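Long-range contacts in peptidase S8 and S53, subtilisin, kexin, sedolisin (Mycobacterium smegmatis, PDB 4KG7), which probably cleaves peptide bonds as a subtilisin-like serine protease, the mycosin MycP3 of the ESX-3 type VII secretion system: residues Gln50-Leu55 / Ala365-Pro370; Gln270-Thr275 / Pro286-Val291. All blocks are in the same frame, centred on the assembly; numbering follows the deposited sequence.

Contact 1: Gln50-Leu55 / Ala365-Pro370; sequences QLALNL and AGMVDP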
loop_
_atom_site.group_PDB
_atom_site.type_symbol
_atom_site.label_atom_id
_atom_site.label_comp_id
_atom_site.label_asym_id
_atom_site.label_seq_id
_atom_site.Cartn_x
_atom_site.Cartn_y
_atom_site.Cartn_z
ATOM N N GLN A 50 14.290 9.475 -1.777
ATOM C CA GLN A 50 13.944 10.190 -3.005
ATOM C C GLN A 50 15.095 10.048 -4.012
ATOM O O GLN A 50 14.859 9.788 -5.202
ATOM C CB GLN A 50 13.624 11.672 -2.745
ATOM C CG GLN A 50 13.531 12.394 -4.077
ATOM C CD GLN A 50 13.122 13.847 -4.017
ATOM O OE1 GLN A 50 12.260 14.235 -3.241
ATOM N NE2 GLN A 50 13.717 14.652 -4.894
ATOM N N LEU A 51 16.332 10.206 -3.538
ATOM C CA LEU A 51 17.500 10.158 -4.415
ATOM C C LEU A 51 17.658 8.768 -5.046
ATOM O O LEU A 51 17.975 8.640 -6.258
ATOM C CB LEU A 51 18.765 10.596 -3.662
ATOM C CG LEU A 51 18.726 12.026 -3.095
ATOM C CD1 LEU A 51 19.935 12.260 -2.208
ATOM C CD2 LEU A 51 18.670 13.087 -4.171
ATOM N N ALA A 52 17.348 7.734 -4.266
ATOM C CA ALA A 52 17.350 6.363 -4.778
ATOM C C ALA A 52 16.404 6.179 -5.982
ATOM O O ALA A 52 16.667 5.381 -6.888
ATOM C CB ALA A 52 16.950 5.420 -3.663
ATOM N N LEU A 53 15.294 6.905 -5.959
ATOM C CA LEU A 53 14.265 6.809 -6.988
ATOM C C LEU A 53 14.458 7.790 -8.133
ATOM O O LEU A 53 13.724 7.732 -9.119
ATOM C CB LEU A 53 12.904 7.069 -6.350
ATOM C CG LEU A 53 12.437 5.972 -5.374
ATOM C CD1 LEU A 53 11.276 6.529 -4.557
ATOM C CD2 LEU A 53 12.060 4.709 -6.127
ATOM N N ASN A 54 15.412 8.708 -7.987
ATOM C CA ASN A 54 15.595 9.819 -8.935
ATOM C C ASN A 54 14.270 10.473 -9.306
ATOM O O ASN A 54 13.915 10.581 -10.487
ATOM C CB ASN A 54 16.367 9.368 -10.184
ATOM C CG ASN A 54 16.759 10.533 -11.099
ATOM O OD1 ASN A 54 16.735 11.691 -10.703
ATOM N ND2 ASN A 54 17.145 10.214 -12.314
ATOM N N LEU A 55 13.542 10.934 -8.292
ATOM C CA LEU A 55 12.288 11.627 -8.569
ATOM C C LEU A 55 12.495 12.921 -9.341
ATOM O O LEU A 55 11.652 13.275 -10.130
ATOM C CB LEU A 55 11.490 11.914 -7.304
ATOM C CG LEU A 55 11.076 10.695 -6.456
ATOM C CD1 LEU A 55 10.271 11.119 -5.231
ATOM C CD2 LEU A 55 10.348 9.669 -7.296
ATOM N N ALA A 365 10.882 -8.054 -8.915
ATOM C CA ALA A 365 11.787 -7.565 -9.955
ATOM C C ALA A 365 12.782 -6.509 -9.455
ATOM O O ALA A 365 13.583 -5.986 -10.233
ATOM C CB ALA A 365 10.964 -7.035 -11.138
ATOM N N GLY A 366 12.768 -6.207 -8.168
ATOM C CA GLY A 366 13.738 -5.266 -7.586
ATOM C C GLY A 366 13.166 -3.877 -7.431
ATOM O O GLY A 366 11.960 -3.648 -7.655
ATOM N N MET A 367 14.023 -2.928 -7.054
ATOM C CA MET A 367 13.566 -1.563 -6.788
ATOM C C MET A 367 13.008 -0.932 -8.061
ATOM O O MET A 367 13.626 -0.963 -9.127
ATOM C CB MET A 367 14.679 -0.669 -6.219
ATOM C CG MET A 367 14.196 0.708 -5.743
ATOM S SD MET A 367 15.553 1.516 -4.881
ATOM C CE MET A 367 16.878 1.567 -6.069
ATOM N N VAL A 368 11.830 -0.348 -7.925
ATOM C CA VAL A 368 11.204 0.393 -9.011
ATOM C C VAL A 368 12.152 1.465 -9.507
ATOM O O VAL A 368 12.922 2.065 -8.728
ATOM C CB VAL A 368 9.857 0.994 -8.525
ATOM C CG1 VAL A 368 10.038 2.053 -7.441
ATOM C CG2 VAL A 368 8.997 1.505 -9.665
ATOM N N ASP A 369 12.099 1.714 -10.812
ATOM C CA ASP A 369 12.993 2.676 -11.452
ATOM C C ASP A 369 12.121 3.626 -12.262
ATOM O O ASP A 369 11.822 3.350 -13.431
ATOM C CB ASP A 369 14.030 1.974 -12.326
ATOM C CG ASP A 369 15.070 2.921 -12.900
ATOM O OD1 ASP A 369 14.780 4.133 -13.093
ATOM O OD2 ASP A 369 16.178 2.427 -13.232
ATOM N N PRO A 370 11.692 4.737 -11.634
ATOM C CA PRO A 370 10.730 5.607 -12.275
ATOM C C PRO A 370 11.153 6.159 -13.635
ATOM O O PRO A 370 10.363 6.144 -14.569
ATOM C CB PRO A 370 10.546 6.739 -11.257
ATOM C CG PRO A 370 10.826 6.102 -9.971
ATOM C CD PRO A 370 11.897 5.102 -10.217
HETATM O O HOH W 1 15.369 3.354 -8.905
HETATM O O HOH W 2 14.458 6.734 -11.753
#

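Contact 2: Gln270-Thr275 / Pro286-Val291; sequences QPSSFT and PGENIV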
loop_
_atom_site.group_PDB
_atom_site.type_symbol
_atom_site.label_atom_id
_atom_site.label_comp_id
_atom_site.label_asym_id
_atom_site.label_seq_id
_atom_site.Cartn_x
_atom_site.Cartn_y
_atom_site.Cartn_z
ATOM N N GLN A 270 18.882 -2.789 -1.461
ATOM C CA GLN A 270 18.896 -4.143 -0.927
ATOM C C GLN A 270 17.615 -4.442 -0.145
ATOM O O GLN A 270 17.062 -3.569 0.501
ATOM C CB GLN A 270 20.093 -4.348 -0.002
ATOM C CG GLN A 270 21.429 -4.180 -0.698
ATOM C CD GLN A 270 21.679 -5.261 -1.733
ATOM O OE1 GLN A 270 21.041 -6.319 -1.715
ATOM N NE2 GLN A 270 22.614 -5.029 -2.596
ATOM N N PRO A 271 17.182 -5.709 -0.168
ATOM C CA PRO A 271 15.992 -6.089 0.611
ATOM C C PRO A 271 16.082 -5.612 2.063
ATOM O O PRO A 271 17.087 -5.838 2.712
ATOM C CB PRO A 271 16.026 -7.611 0.560
ATOM C CG PRO A 271 16.686 -7.936 -0.718
ATOM C CD PRO A 271 17.734 -6.864 -0.902
ATOM N N SER A 272 15.056 -4.949 2.563
ATOM C CA SER A 272 15.015 -4.587 3.965
ATOM C C SER A 272 14.942 -5.818 4.856
ATOM O O SER A 272 14.332 -6.808 4.495
ATOM C CB SER A 272 13.796 -3.722 4.241
ATOM O OG SER A 272 13.920 -2.450 3.604
ATOM N N SER A 273 15.588 -5.740 6.021
ATOM C CA SER A 273 15.650 -6.898 6.913
ATOM C C SER A 273 14.262 -7.433 7.271
ATOM O O SER A 273 14.102 -8.656 7.498
ATOM C CB SER A 273 16.389 -6.535 8.188
ATOM O OG SER A 273 15.720 -5.498 8.873
ATOM N N PHE A 274 13.281 -6.535 7.346
ATOM C CA PHE A 274 11.914 -6.881 7.786
ATOM C C PHE A 274 10.961 -7.246 6.649
ATOM O O PHE A 274 9.820 -7.588 6.893
ATOM C CB PHE A 274 11.326 -5.703 8.574
ATOM C CG PHE A 274 11.347 -4.405 7.819
ATOM C CD1 PHE A 274 10.389 -4.131 6.842
ATOM C CD2 PHE A 274 12.383 -3.498 7.991
ATOM C CE1 PHE A 274 10.444 -2.958 6.113
ATOM C CE2 PHE A 274 12.429 -2.305 7.272
ATOM C CZ PHE A 274 11.459 -2.032 6.321
ATOM N N THR A 275 11.401 -7.186 5.401
ATOM C CA THR A 275 10.440 -7.365 4.307
ATOM C C THR A 275 9.971 -8.818 4.259
ATOM O O THR A 275 10.795 -9.737 4.315
ATOM C CB THR A 275 10.958 -6.795 2.971
ATOM O OG1 THR A 275 9.848 -6.413 2.134
ATOM C CG2 THR A 275 11.852 -7.756 2.241
ATOM N N PRO A 286 11.754 1.982 -1.631
ATOM C CA PRO A 286 12.292 2.305 -0.298
ATOM C C PRO A 286 11.273 2.188 0.823
ATOM O O PRO A 286 10.150 2.683 0.688
ATOM C CB PRO A 286 12.796 3.739 -0.469
ATOM C CG PRO A 286 13.154 3.779 -1.939
ATOM C CD PRO A 286 11.994 3.077 -2.572
ATOM N N GLY A 287 11.687 1.542 1.911
ATOM C CA GLY A 287 10.823 1.329 3.074
ATOM C C GLY A 287 11.428 1.670 4.430
ATOM O O GLY A 287 10.832 1.364 5.455
ATOM N N GLU A 288 12.535 2.410 4.457
ATOM C CA GLU A 288 13.261 2.708 5.704
ATOM C C GLU A 288 13.461 4.203 5.888
ATOM O O GLU A 288 13.694 4.927 4.940
ATOM C CB GLU A 288 14.614 2.000 5.729
ATOM C CG GLU A 288 14.507 0.502 5.633
ATOM C CD GLU A 288 15.829 -0.206 5.691
ATOM O OE1 GLU A 288 16.848 0.360 6.205
ATOM O OE2 GLU A 288 15.861 -1.364 5.200
ATOM N N ASN A 289 13.437 4.660 7.142
ATOM C CA ASN A 289 13.703 6.079 7.474
ATOM C C ASN A 289 12.824 7.023 6.662
ATOM O O ASN A 289 13.284 8.042 6.128
ATOM C CB ASN A 289 15.169 6.422 7.266
ATOM C CG ASN A 289 16.091 5.511 8.055
ATOM O OD1 ASN A 289 15.988 5.446 9.271
ATOM N ND2 ASN A 289 16.914 4.721 7.349
ATOM N N ILE A 290 11.546 6.694 6.617
ATOM C CA ILE A 290 10.616 7.430 5.795
ATOM C C ILE A 290 10.327 8.808 6.404
ATOM O O ILE A 290 10.188 8.929 7.630
ATOM C CB ILE A 290 9.327 6.590 5.637
ATOM C CG1 ILE A 290 9.614 5.266 4.884
ATOM C CG2 ILE A 290 8.199 7.429 5.084
ATOM C CD1 ILE A 290 10.017 5.430 3.456
ATOM N N VAL A 291 10.253 9.828 5.546
ATOM C CA VAL A 291 9.791 11.175 5.897
ATOM C C VAL A 291 8.579 11.479 5.035
ATOM O O VAL A 291 8.615 11.308 3.817
ATOM C CB VAL A 291 10.868 12.231 5.605
ATOM C CG1 VAL A 291 10.327 13.623 5.874
ATOM C CG2 VAL A 291 12.128 11.929 6.423
HETATM O O HOH W 3 17.300 -3.387 6.234
#

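Contact 1: Gln50-Leu55 / Ala365-Pro370
Where the C-terminal end of helix 48-53 turns into helix 55-59, Leu53 packs on Val368 and Pro370, residues of the segment that leads into helix 370-375, so that elements from the two ends of the subtilase chain meet. Leu53 carries most of the join. Its CG stands anti to the carbonyl carbon (chi1 -68°), and from there Leu53 CD2 crosses the Val368 side chain at a slant, 3.6 Å from Val368 CG1. Leu53 CD2 also lies 4.1 Å from Pro370 CD. The proline ring also lies against the backbone, with Pro370 CD 3.4 Å from Leu53 O. Farther along, the Met367 chain runs out straight and bends only at its last torsion (chi3 57°), bringing Met367 CE to 3.9 Å from Ala52 O. Leu55 adds a looser touch, CD2 to Pro370 CG.

No direct hydrogen bond joins the segments; two waters do that work. One donates to Ala52 O and to Val368 O, the latter at 2.8 Å. The other donates to Leu53 O and to Asp369 OD1. Each side has its own turn chemistry: Asn54 closes the first helix in a Schellman motif and caps the next through Gly57 N, while Asp369 OD1 also caps helix 370-375 at Ala372 N. Tyr324 and Val328 of helix 318-335 pack against Leu53 and Val368 respectively. The contact is therefore apolar between side chains and water-mediated between polar groups, the waters supplying hydrogen bonds to Ala52 O and Leu53 O at the end of helix 48-53, and to Val368 O and Asp369 OD1 across from them.

Contact 2: Gln270-Thr275 / Pro286-Val291
Ser272 and Glu288 are brought together by matching first torsions: in the serine OG sits anti to the carbonyl carbon (chi1 -68°), in the glutamate CG does the same (chi1 -60°), and beyond CG the glutamate chain runs extended. The result is a hydrogen bond of 2.7 Å from Ser272 OG to Glu288 OE2, received on the anti lone pair of the carboxylate oxygen, away from OE1. A water grips OE2 as well: it donates to Glu288 OE2 and accepts from Ser273 N at 2.9 Å, so this one oxygen is tied both to a side chain and, through water, to the backbone of the facing turn.

Phe274 flanks the pair. Phe274 CZ lies 3.6 Å from Gly287 O and Phe274 CE2 3.9 Å from Glu288 CG, both partners near the ring plane, while Ser272 CB lies over one face, 3.5 Å above the plane and displaced toward the rim. Ring and carboxylate planes are inclined by 55°. Two donors, a hydroxyl and a water, thus meet the one oxygen OE2, and would be expected to stabilise the negative carboxylate. Thr275 N bonds to Ser272 O at 3.1 Å, closing a type I beta turn. The arrangement belongs to the subtilisin fold, pinning a turn after strand 259-265 to the loop leaving the edge strand 281-286, with Gly287 close to, but not touching, Ser319, the predicted catalytic serine.

In the fold
The two contacts illustrate how a subtilase fold is closed at one flank of its parallel sheet. Their centres are about 13 Å apart, on the same side of the chain's centre, and contact 2 falls within the long span of chain that contact 1 brings together. They meet directly where Leu53 CD2 packs 3.9 Å from Pro286 CD. The edge strand 281-286 is shared: Gly366 and Val368 bond to the backbone of its Ala284, while the two segments of contact 2 come before it and at its end. Helix 318-335, whose first turn carries the predicted catalytic Ser319, touches both. One neighbourhood thus connects terminal packing, away from the annotated sites, with loops near the probable active site.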